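Side-chain contacts in tRNA (adenine(58)-N(1))-methyltransferase TrmI (Thermus thermophilus, PDB 2PWY), which transfers a methyl group from S-adenosyl-L-methionine to N1 of adenine 58 in tRNA, and is required for cell growth at extreme temperatures: residues Leu114-Gly119 / Arg142-Val147; Ala85-Thr90 / Ala247-Leu252; Glu40-Ala45 / Leu59-Pro64. All blocks are in the same frame, centred on the assembly; numbering follows the deposited sequence.

Interaction 1 of 3, residues Leu114-Gly119 / Arg142-Val147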
loop_
_atom_site.group_PDB
_atom_site.type_symbol
_atom_site.label_atom_id
_atom_site.label_comp_id
_atom_site.label_asym_id
_atom_site.label_seq_id
_atom_site.Cartn_x
_atom_site.Cartn_y
_atom_site.Cartn_z
ATOM N N LEU A 114 0.890 -4.801 -25.827
ATOM C CA LEU A 114 1.000 -3.741 -26.843
ATOM C C LEU A 114 0.239 -4.095 -28.135
ATOM O O LEU A 114 -0.459 -3.253 -28.728
ATOM C CB LEU A 114 2.482 -3.454 -27.152
ATOM C CG LEU A 114 3.371 -2.938 -26.000
ATOM C CD1 LEU A 114 4.818 -2.815 -26.501
ATOM C CD2 LEU A 114 2.865 -1.624 -25.411
ATOM N N ALA A 115 0.363 -5.352 -28.551
ATOM C CA ALA A 115 -0.255 -5.838 -29.790
ATOM C C ALA A 115 -1.787 -5.836 -29.718
ATOM O O ALA A 115 -2.444 -5.476 -30.681
ATOM C CB ALA A 115 0.286 -7.234 -30.136
ATOM N N ARG A 116 -2.353 -6.223 -28.573
ATOM C CA ARG A 116 -3.802 -6.086 -28.356
ATOM C C ARG A 116 -4.251 -4.652 -28.450
ATOM O O ARG A 116 -5.302 -4.368 -29.044
ATOM C CB ARG A 116 -4.204 -6.588 -26.981
ATOM C CG ARG A 116 -4.317 -8.086 -26.866
ATOM C CD ARG A 116 -4.933 -8.415 -25.527
ATOM N NE ARG A 116 -5.277 -9.822 -25.465
ATOM C CZ ARG A 116 -5.870 -10.408 -24.432
ATOM N NH1 ARG A 116 -6.184 -9.706 -23.349
ATOM N NH2 ARG A 116 -6.140 -11.710 -24.498
ATOM N N ALA A 117 -3.485 -3.752 -27.823
ATOM C CA ALA A 117 -3.862 -2.346 -27.740
ATOM C C ALA A 117 -3.914 -1.647 -29.093
ATOM O O ALA A 117 -4.815 -0.860 -29.343
ATOM C CB ALA A 117 -2.944 -1.593 -26.782
ATOM N N VAL A 118 -2.975 -1.950 -29.980
ATOM C CA VAL A 118 -2.926 -1.222 -31.256
ATOM C C VAL A 118 -3.704 -1.945 -32.348
ATOM O O VAL A 118 -4.087 -1.341 -33.349
ATOM C CB VAL A 118 -1.472 -0.902 -31.700
ATOM C CG1 VAL A 118 -0.728 -0.128 -30.602
ATOM C CG2 VAL A 118 -0.707 -2.160 -32.064
ATOM N N GLY A 119 -3.916 -3.249 -32.155
ATOM C CA GLY A 119 -4.761 -4.052 -33.050
ATOM C C GLY A 119 -4.243 -4.263 -34.462
ATOM O O GLY A 119 -3.143 -3.838 -34.802
ATOM N N ARG A 142 3.581 -15.908 -30.974
ATOM C CA ARG A 142 2.882 -16.596 -32.048
ATOM C C ARG A 142 1.950 -17.696 -31.529
ATOM O O ARG A 142 0.907 -17.963 -32.136
ATOM C CB ARG A 142 3.873 -17.076 -33.108
ATOM C CG ARG A 142 4.447 -15.876 -33.869
ATOM C CD ARG A 142 5.812 -16.117 -34.508
ATOM N NE ARG A 142 6.254 -14.897 -35.190
ATOM C CZ ARG A 142 7.412 -14.756 -35.829
ATOM N NH1 ARG A 142 8.280 -15.759 -35.891
ATOM N NH2 ARG A 142 7.700 -13.598 -36.412
ATOM N N ALA A 143 2.297 -18.279 -30.381
ATOM C CA ALA A 143 1.507 -19.352 -29.769
ATOM C C ALA A 143 0.177 -18.856 -29.210
ATOM O O ALA A 143 -0.747 -19.650 -28.977
ATOM C CB ALA A 143 2.314 -20.044 -28.668
ATOM N N PHE A 144 0.081 -17.541 -28.998
ATOM C CA PHE A 144 -1.069 -16.942 -28.320
ATOM C C PHE A 144 -1.848 -15.974 -29.209
ATOM O O PHE A 144 -3.043 -15.754 -28.990
ATOM C CB PHE A 144 -0.574 -16.187 -27.084
ATOM C CG PHE A 144 -1.658 -15.829 -26.112
ATOM C CD1 PHE A 144 -2.158 -16.784 -25.227
ATOM C CD2 PHE A 144 -2.167 -14.536 -26.059
ATOM C CE1 PHE A 144 -3.159 -16.452 -24.301
ATOM C CE2 PHE A 144 -3.172 -14.208 -25.146
ATOM C CZ PHE A 144 -3.658 -15.168 -24.261
ATOM N N TRP A 145 -1.172 -15.424 -30.216
ATOM C CA TRP A 145 -1.663 -14.279 -30.975
ATOM C C TRP A 145 -1.301 -14.455 -32.440
ATOM O O TRP A 145 -0.116 -14.546 -32.784
ATOM C CB TRP A 145 -0.994 -13.025 -30.409
ATOM C CG TRP A 145 -1.280 -11.688 -31.068
ATOM C CD1 TRP A 145 -0.405 -10.962 -31.813
ATOM C CD2 TRP A 145 -2.480 -10.891 -30.968
ATOM N NE1 TRP A 145 -0.971 -9.768 -32.199
ATOM C CE2 TRP A 145 -2.245 -9.698 -31.699
ATOM C CE3 TRP A 145 -3.721 -11.067 -30.341
ATOM C CZ2 TRP A 145 -3.209 -8.698 -31.838
ATOM C CZ3 TRP A 145 -4.694 -10.059 -30.479
ATOM C CH2 TRP A 145 -4.417 -8.883 -31.219
ATOM N N GLN A 146 -2.323 -14.498 -33.288
ATOM C CA GLN A 146 -2.145 -14.793 -34.704
ATOM C C GLN A 146 -2.172 -13.562 -35.620
ATOM O O GLN A 146 -1.925 -13.681 -36.827
ATOM C CB GLN A 146 -3.181 -15.835 -35.160
ATOM N N VAL A 147 -2.464 -12.392 -35.054
ATOM C CA VAL A 147 -2.539 -11.153 -35.830
ATOM C C VAL A 147 -1.128 -10.670 -36.165
ATOM O O VAL A 147 -0.281 -10.559 -35.277
ATOM C CB VAL A 147 -3.346 -10.056 -35.073
ATOM C CG1 VAL A 147 -3.320 -8.736 -35.820
ATOM C CG2 VAL A 147 -4.791 -10.513 -34.824
#
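W145 lays its indole along the end of helix 109-118, where the methyl of A115 meets the pyrrole side of the ring and the six-membered part runs on to R116. The closest approach is A115 CB to W145 NE1, at 3.5 Å; the methyl arrives obliquely. Farther along the ring, W145 CZ2 lies 3.5 Å from A115 O and W145 CZ3 lies 4.1 Å from R116 CG. An alanine suits position 115 because a single methyl lets the broad indole come this near to the helix. With CG anti to the backbone N (chi1 177°), W145 reaches outward from its own chain; V147 CB lies over one face of the ring near the rim, and R116 N over the rim of the opposite face. The N-H of W145 is not spent on A115: it is hydrogen-bonded to N149 OD1, while N149 ND2 serves A115 O, in the last turn of the helix, and G119 O, just beyond it. The two helices belong to the Rossmann-like fold of class I methyltransferases, in which helices 109-118 and 131-144 follow successive parallel strands, 99-103 and 123-128. Replacing W145 by an alanine is likely to open a gap beside A115 and R116 and to leave N149 OD1 without its indole donor. R116, its chain extended from CG to NE, carries its guanidinium to the edge of the F144 ring, with NH2 3.9 Å from F144 CE2 and the two planes 33° apart. The charge of R116 is met elsewhere, by a salt bridge from NH2 to D93 of the second subunit, and the F144 ring stacks with Y69.

Interaction 2 of 3, residues Ala85-Thr90 / Ala247-Leu252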
loop_
_atom_site.group_PDB
_atom_site.type_symbol
_atom_site.label_atom_id
_atom_site.label_comp_id
_atom_site.label_asym_id
_atom_site.label_seq_id
_atom_site.Cartn_x
_atom_site.Cartn_y
_atom_site.Cartn_z
ATOM N N ALA A 85 2.146 -4.160 -17.236
ATOM C CA ALA A 85 1.927 -4.090 -18.690
ATOM C C ALA A 85 0.580 -3.413 -18.977
ATOM O O ALA A 85 0.478 -2.552 -19.852
ATOM C CB ALA A 85 1.997 -5.471 -19.312
ATOM N N SER A 86 -0.432 -3.787 -18.202
ATOM C CA SER A 86 -1.748 -3.154 -18.241
ATOM C C SER A 86 -1.657 -1.634 -18.036
ATOM O O SER A 86 -2.220 -0.848 -18.822
ATOM C CB SER A 86 -2.629 -3.791 -17.153
ATOM O OG SER A 86 -3.920 -3.214 -17.127
ATOM N N ALA A 87 -0.945 -1.213 -16.989
ATOM C CA ALA A 87 -0.760 0.213 -16.704
ATOM C C ALA A 87 0.031 0.909 -17.803
ATOM O O ALA A 87 -0.294 2.041 -18.183
ATOM C CB ALA A 87 -0.101 0.413 -15.345
ATOM N N MET A 88 1.059 0.238 -18.322
ATOM C CA MET A 88 1.882 0.854 -19.374
ATOM C C MET A 88 1.078 1.187 -20.623
ATOM O O MET A 88 1.268 2.244 -21.218
ATOM C CB MET A 88 3.079 -0.022 -19.727
ATOM C CG MET A 88 4.103 -0.052 -18.629
ATOM S SD MET A 88 5.473 -1.144 -19.010
ATOM C CE MET A 88 6.372 -0.116 -20.179
ATOM N N VAL A 89 0.162 0.301 -21.005
ATOM C CA VAL A 89 -0.681 0.561 -22.170
ATOM C C VAL A 89 -1.547 1.807 -21.966
ATOM O O VAL A 89 -1.717 2.611 -22.890
ATOM C CB VAL A 89 -1.521 -0.670 -22.519
ATOM C CG1 VAL A 89 -2.585 -0.321 -23.562
ATOM C CG2 VAL A 89 -0.587 -1.782 -23.028
ATOM N N THR A 90 -2.071 1.977 -20.754
ATOM C CA THR A 90 -2.881 3.150 -20.433
ATOM C C THR A 90 -2.023 4.415 -20.359
ATOM O O THR A 90 -2.410 5.470 -20.861
ATOM C CB THR A 90 -3.660 2.954 -19.116
ATOM O OG1 THR A 90 -4.553 1.840 -19.281
ATOM C CG2 THR A 90 -4.501 4.211 -18.798
ATOM N N ALA A 247 8.353 -3.342 -10.426
ATOM C CA ALA A 247 9.120 -2.229 -10.958
ATOM C C ALA A 247 8.372 -0.908 -10.838
ATOM O O ALA A 247 7.156 -0.886 -10.639
ATOM C CB ALA A 247 9.490 -2.483 -12.433
ATOM N N PHE A 248 9.126 0.181 -10.956
ATOM C CA PHE A 248 8.573 1.504 -11.127
ATOM C C PHE A 248 8.287 1.754 -12.593
ATOM O O PHE A 248 8.992 1.232 -13.454
ATOM C CB PHE A 248 9.585 2.538 -10.637
ATOM C CG PHE A 248 9.943 2.367 -9.200
ATOM C CD1 PHE A 248 9.155 2.949 -8.221
ATOM C CD2 PHE A 248 11.039 1.593 -8.822
ATOM C CE1 PHE A 248 9.453 2.774 -6.865
ATOM C CE2 PHE A 248 11.361 1.429 -7.465
ATOM C CZ PHE A 248 10.561 2.007 -6.497
ATOM N N LEU A 249 7.263 2.562 -12.859
ATOM C CA LEU A 249 6.984 3.039 -14.214
ATOM C C LEU A 249 7.325 4.517 -14.290
ATOM O O LEU A 249 6.910 5.311 -13.431
ATOM C CB LEU A 249 5.508 2.822 -14.585
ATOM C CG LEU A 249 4.944 1.400 -14.484
ATOM C CD1 LEU A 249 3.522 1.364 -15.010
ATOM C CD2 LEU A 249 5.811 0.438 -15.250
ATOM N N VAL A 250 8.083 4.887 -15.314
ATOM C CA VAL A 250 8.515 6.267 -15.524
ATOM C C VAL A 250 7.962 6.743 -16.875
ATOM O O VAL A 250 8.281 6.151 -17.916
ATOM C CB VAL A 250 10.061 6.384 -15.532
ATOM C CG1 VAL A 250 10.469 7.830 -15.770
ATOM C CG2 VAL A 250 10.671 5.855 -14.213
ATOM N N ALA A 251 7.133 7.790 -16.844
ATOM C CA ALA A 251 6.514 8.332 -18.055
ATOM C C ALA A 251 7.144 9.679 -18.388
ATOM O O ALA A 251 7.222 10.572 -17.536
ATOM C CB ALA A 251 4.992 8.498 -17.885
ATOM N N LEU A 252 7.588 9.816 -19.630
ATOM C CA LEU A 252 8.134 11.072 -20.142
ATOM C C LEU A 252 7.262 11.539 -21.287
ATOM O O LEU A 252 6.797 10.709 -22.073
ATOM C CB LEU A 252 9.563 10.848 -20.677
ATOM C CG LEU A 252 10.569 10.140 -19.755
ATOM C CD1 LEU A 252 11.869 9.871 -20.526
ATOM C CD2 LEU A 252 10.837 10.976 -18.543
#
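Chi1 of L249, -56°, sets CG anti to the carbonyl carbon, and from there its two methyls fork against helix 82-91. M88 has the same kind of first torsion (chi1 -71°), and with chi2 extended its CG and SD are carried obliquely past the leucine. L249 CD1 lies between A87 CB, at 3.8 Å, and M88 CG, at 3.9 Å, while L249 CD2 meets M88 CG at 3.8 Å. The sulfur is a little farther off, with M88 SD 4.1 Å from L249 CD2. Residue types follow from this geometry. A small alanine lets the strand side chain approach the helix, a forked leucine can engage two neighbours at once, and an unbranched, flexible methionine can lie alongside the leucine's two methyls. All three are buried and apolar, so the join relies on close fit. Beyond it, M88 also touches V195 of the adjacent strand and L110, a residue of the S-adenosyl-L-methionine site, whereas A87 touches V224 of strand 216-232 and W226 of the second subunit. This is the helix-on-sheet packing of the Rossmann-like class I methyltransferase fold, with helix 82-91 laid against the antiparallel strand 248-254.

Interaction 3 of 3, residues Glu40-Ala45 / Leu59-Pro64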
loop_
_atom_site.group_PDB
_atom_site.type_symbol
_atom_site.label_atom_id
_atom_site.label_comp_id
_atom_site.label_asym_id
_atom_site.label_seq_id
_atom_site.Cartn_x
_atom_site.Cartn_y
_atom_site.Cartn_z
ATOM N N GLU A 40 -7.200 -35.109 -25.999
ATOM C CA GLU A 40 -8.556 -35.146 -26.550
ATOM C C GLU A 40 -9.616 -34.900 -25.476
ATOM O O GLU A 40 -10.612 -34.219 -25.736
ATOM C CB GLU A 40 -8.828 -36.487 -27.237
ATOM C CG GLU A 40 -7.989 -36.739 -28.485
ATOM C CD GLU A 40 -6.556 -37.203 -28.201
ATOM O OE1 GLU A 40 -6.186 -37.423 -27.022
ATOM O OE2 GLU A 40 -5.798 -37.358 -29.180
ATOM N N ALA A 41 -9.408 -35.449 -24.281
ATOM C CA ALA A 41 -10.389 -35.289 -23.192
ATOM C C ALA A 41 -10.482 -33.822 -22.790
ATOM O O ALA A 41 -11.561 -33.326 -22.442
ATOM C CB ALA A 41 -10.024 -36.136 -21.992
ATOM N N LEU A 42 -9.337 -33.142 -22.831
ATOM C CA LEU A 42 -9.242 -31.725 -22.481
ATOM C C LEU A 42 -10.011 -30.877 -23.468
ATOM O O LEU A 42 -10.782 -29.998 -23.082
ATOM C CB LEU A 42 -7.780 -31.274 -22.427
ATOM C CG LEU A 42 -6.873 -32.016 -21.446
ATOM C CD1 LEU A 42 -5.414 -31.566 -21.592
ATOM C CD2 LEU A 42 -7.330 -31.863 -20.009
ATOM N N LEU A 43 -9.799 -31.153 -24.748
ATOM C CA LEU A 43 -10.480 -30.441 -25.815
ATOM C C LEU A 43 -11.984 -30.704 -25.766
ATOM O O LEU A 43 -12.798 -29.798 -25.972
ATOM C CB LEU A 43 -9.880 -30.835 -27.166
ATOM C CG LEU A 43 -8.376 -30.529 -27.334
ATOM C CD1 LEU A 43 -7.768 -31.391 -28.435
ATOM C CD2 LEU A 43 -8.129 -29.048 -27.615
ATOM N N GLU A 44 -12.349 -31.946 -25.464
ATOM C CA GLU A 44 -13.753 -32.314 -25.341
ATOM C C GLU A 44 -14.447 -31.573 -24.196
ATOM O O GLU A 44 -15.571 -31.090 -24.360
ATOM C CB GLU A 44 -13.882 -33.833 -25.235
ATOM C CG GLU A 44 -13.780 -34.462 -26.621
ATOM C CD GLU A 44 -13.230 -35.883 -26.640
ATOM O OE1 GLU A 44 -13.044 -36.485 -25.556
ATOM O OE2 GLU A 44 -12.984 -36.389 -27.763
ATOM N N ALA A 45 -13.766 -31.462 -23.054
ATOM C CA ALA A 45 -14.299 -30.725 -21.907
ATOM C C ALA A 45 -14.424 -29.250 -22.287
ATOM O O ALA A 45 -15.463 -28.610 -22.060
ATOM C CB ALA A 45 -13.397 -30.899 -20.699
ATOM N N LEU A 59 -9.525 -31.699 -12.896
ATOM C CA LEU A 59 -8.786 -30.695 -13.644
ATOM C C LEU A 59 -9.775 -29.770 -14.330
ATOM O O LEU A 59 -10.551 -30.206 -15.186
ATOM C CB LEU A 59 -7.879 -31.361 -14.688
ATOM C CG LEU A 59 -6.885 -32.383 -14.117
ATOM C CD1 LEU A 59 -6.172 -33.118 -15.233
ATOM C CD2 LEU A 59 -5.876 -31.714 -13.170
ATOM N N SER A 60 -9.752 -28.492 -13.966
ATOM C CA SER A 60 -10.632 -27.543 -14.634
ATOM C C SER A 60 -9.897 -27.052 -15.868
ATOM O O SER A 60 -8.691 -26.791 -15.818
ATOM C CB SER A 60 -11.004 -26.383 -13.723
ATOM O OG SER A 60 -9.844 -25.723 -13.276
ATOM N N VAL A 61 -10.631 -26.935 -16.966
ATOM C CA VAL A 61 -10.043 -26.587 -18.249
ATOM C C VAL A 61 -10.380 -25.139 -18.597
ATOM O O VAL A 61 -11.538 -24.711 -18.467
ATOM C CB VAL A 61 -10.552 -27.529 -19.370
ATOM C CG1 VAL A 61 -9.971 -27.137 -20.708
ATOM C CG2 VAL A 61 -10.229 -29.001 -19.037
ATOM N N HIS A 62 -9.365 -24.398 -19.039
ATOM C CA HIS A 62 -9.493 -22.966 -19.299
ATOM C C HIS A 62 -8.818 -22.522 -20.595
ATOM O O HIS A 62 -7.808 -23.098 -21.020
ATOM C CB HIS A 62 -8.891 -22.144 -18.146
ATOM C CG HIS A 62 -9.461 -22.476 -16.806
ATOM N ND1 HIS A 62 -10.687 -22.015 -16.383
ATOM C CD2 HIS A 62 -8.966 -23.222 -15.790
ATOM C CE1 HIS A 62 -10.931 -22.470 -15.165
ATOM N NE2 HIS A 62 -9.905 -23.214 -14.785
ATOM N N ARG A 63 -9.403 -21.508 -21.218
ATOM C CA ARG A 63 -8.693 -20.668 -22.164
ATOM C C ARG A 63 -7.918 -19.672 -21.295
ATOM O O ARG A 63 -8.541 -18.897 -20.564
ATOM C CB ARG A 63 -9.673 -19.908 -23.064
ATOM C CG ARG A 63 -9.028 -18.750 -23.799
ATOM C CD ARG A 63 -10.039 -17.836 -24.424
ATOM N NE ARG A 63 -9.394 -16.745 -25.161
ATOM C CZ ARG A 63 -9.930 -16.152 -26.223
ATOM N NH1 ARG A 63 -11.121 -16.540 -26.680
ATOM N NH2 ARG A 63 -9.280 -15.180 -26.839
ATOM N N PRO A 64 -6.572 -19.702 -21.339
ATOM C CA PRO A 64 -5.815 -18.798 -20.453
ATOM C C PRO A 64 -6.032 -17.355 -20.873
ATOM O O PRO A 64 -6.026 -17.056 -22.071
ATOM C CB PRO A 64 -4.345 -19.193 -20.680
ATOM C CG PRO A 64 -4.334 -19.948 -21.992
ATOM C CD PRO A 64 -5.693 -20.532 -22.193
#
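V61 packs against L42 and A45 of helix 39-45, midway along a strand whose residues serve different neighbours. L59 comes first, its side chain directed toward the helix, but its nearest approach is 5.1 Å, and it contributes only at the margin while resting on V37 and D14. S60 faces the other way, as alternation along a strand requires, and its OG is hydrogen-bonded to H62 NE2 at 2.9 Å and also to K13 O of the neighbouring strand. V61 turns back to the helix and carries the contact. Its two methyls divide the work: V61 CG1 lies 3.8 Å from L42 O, against the helix backbone, while V61 CG2 meets A45 CB at 4.0 Å and L42 CD2 at 4.2 Å. With CG1 anti to the backbone N (chi1 178°), CG2 stands beside that N and is turned to side chains three residues, almost one helical turn, apart. Valine fits here since its branching at CB gives two methyls close to the strand, and beta-branched residues sit easily in extended chain. A45 offers a methyl that lets the strand come near, and L42 has the length to bring its end closer than its first bond suggests, meeting L10, L12 and V51 as well. H62 takes no part in the contact; its ND1 and the backbone N of R63 are hydrogen-bonded to D191 of the second subunit. The arrangement is a short helix packed on an antiparallel sheet, strand 58-62 lying between 10-13 and 50-52, in the small N-terminal domain, which may play a role in tRNA recognition.

From the N terminus, interaction 3 is the first to close, bringing helix 39-45 and strand 58-62 together across thirteen residues within the small N-terminal domain. The chain then enters the catalytic domain, where segment 85-90 opens interaction 2; this contact closes only at strand 248-254, near the C terminus. Interaction 1 is nested inside that long loop and joins two successive helices of the Rossmann-like fold. Interactions 1 and 2 touch where A117 CB meets V89 CG1 at 3.5 Å. F144 CE1 lies 3.7 Å from P64 O, linking interactions 1 and 3, whereas interactions 2 and 3 remain about 14 Å apart at their nearest atoms. All three reach the second subunit.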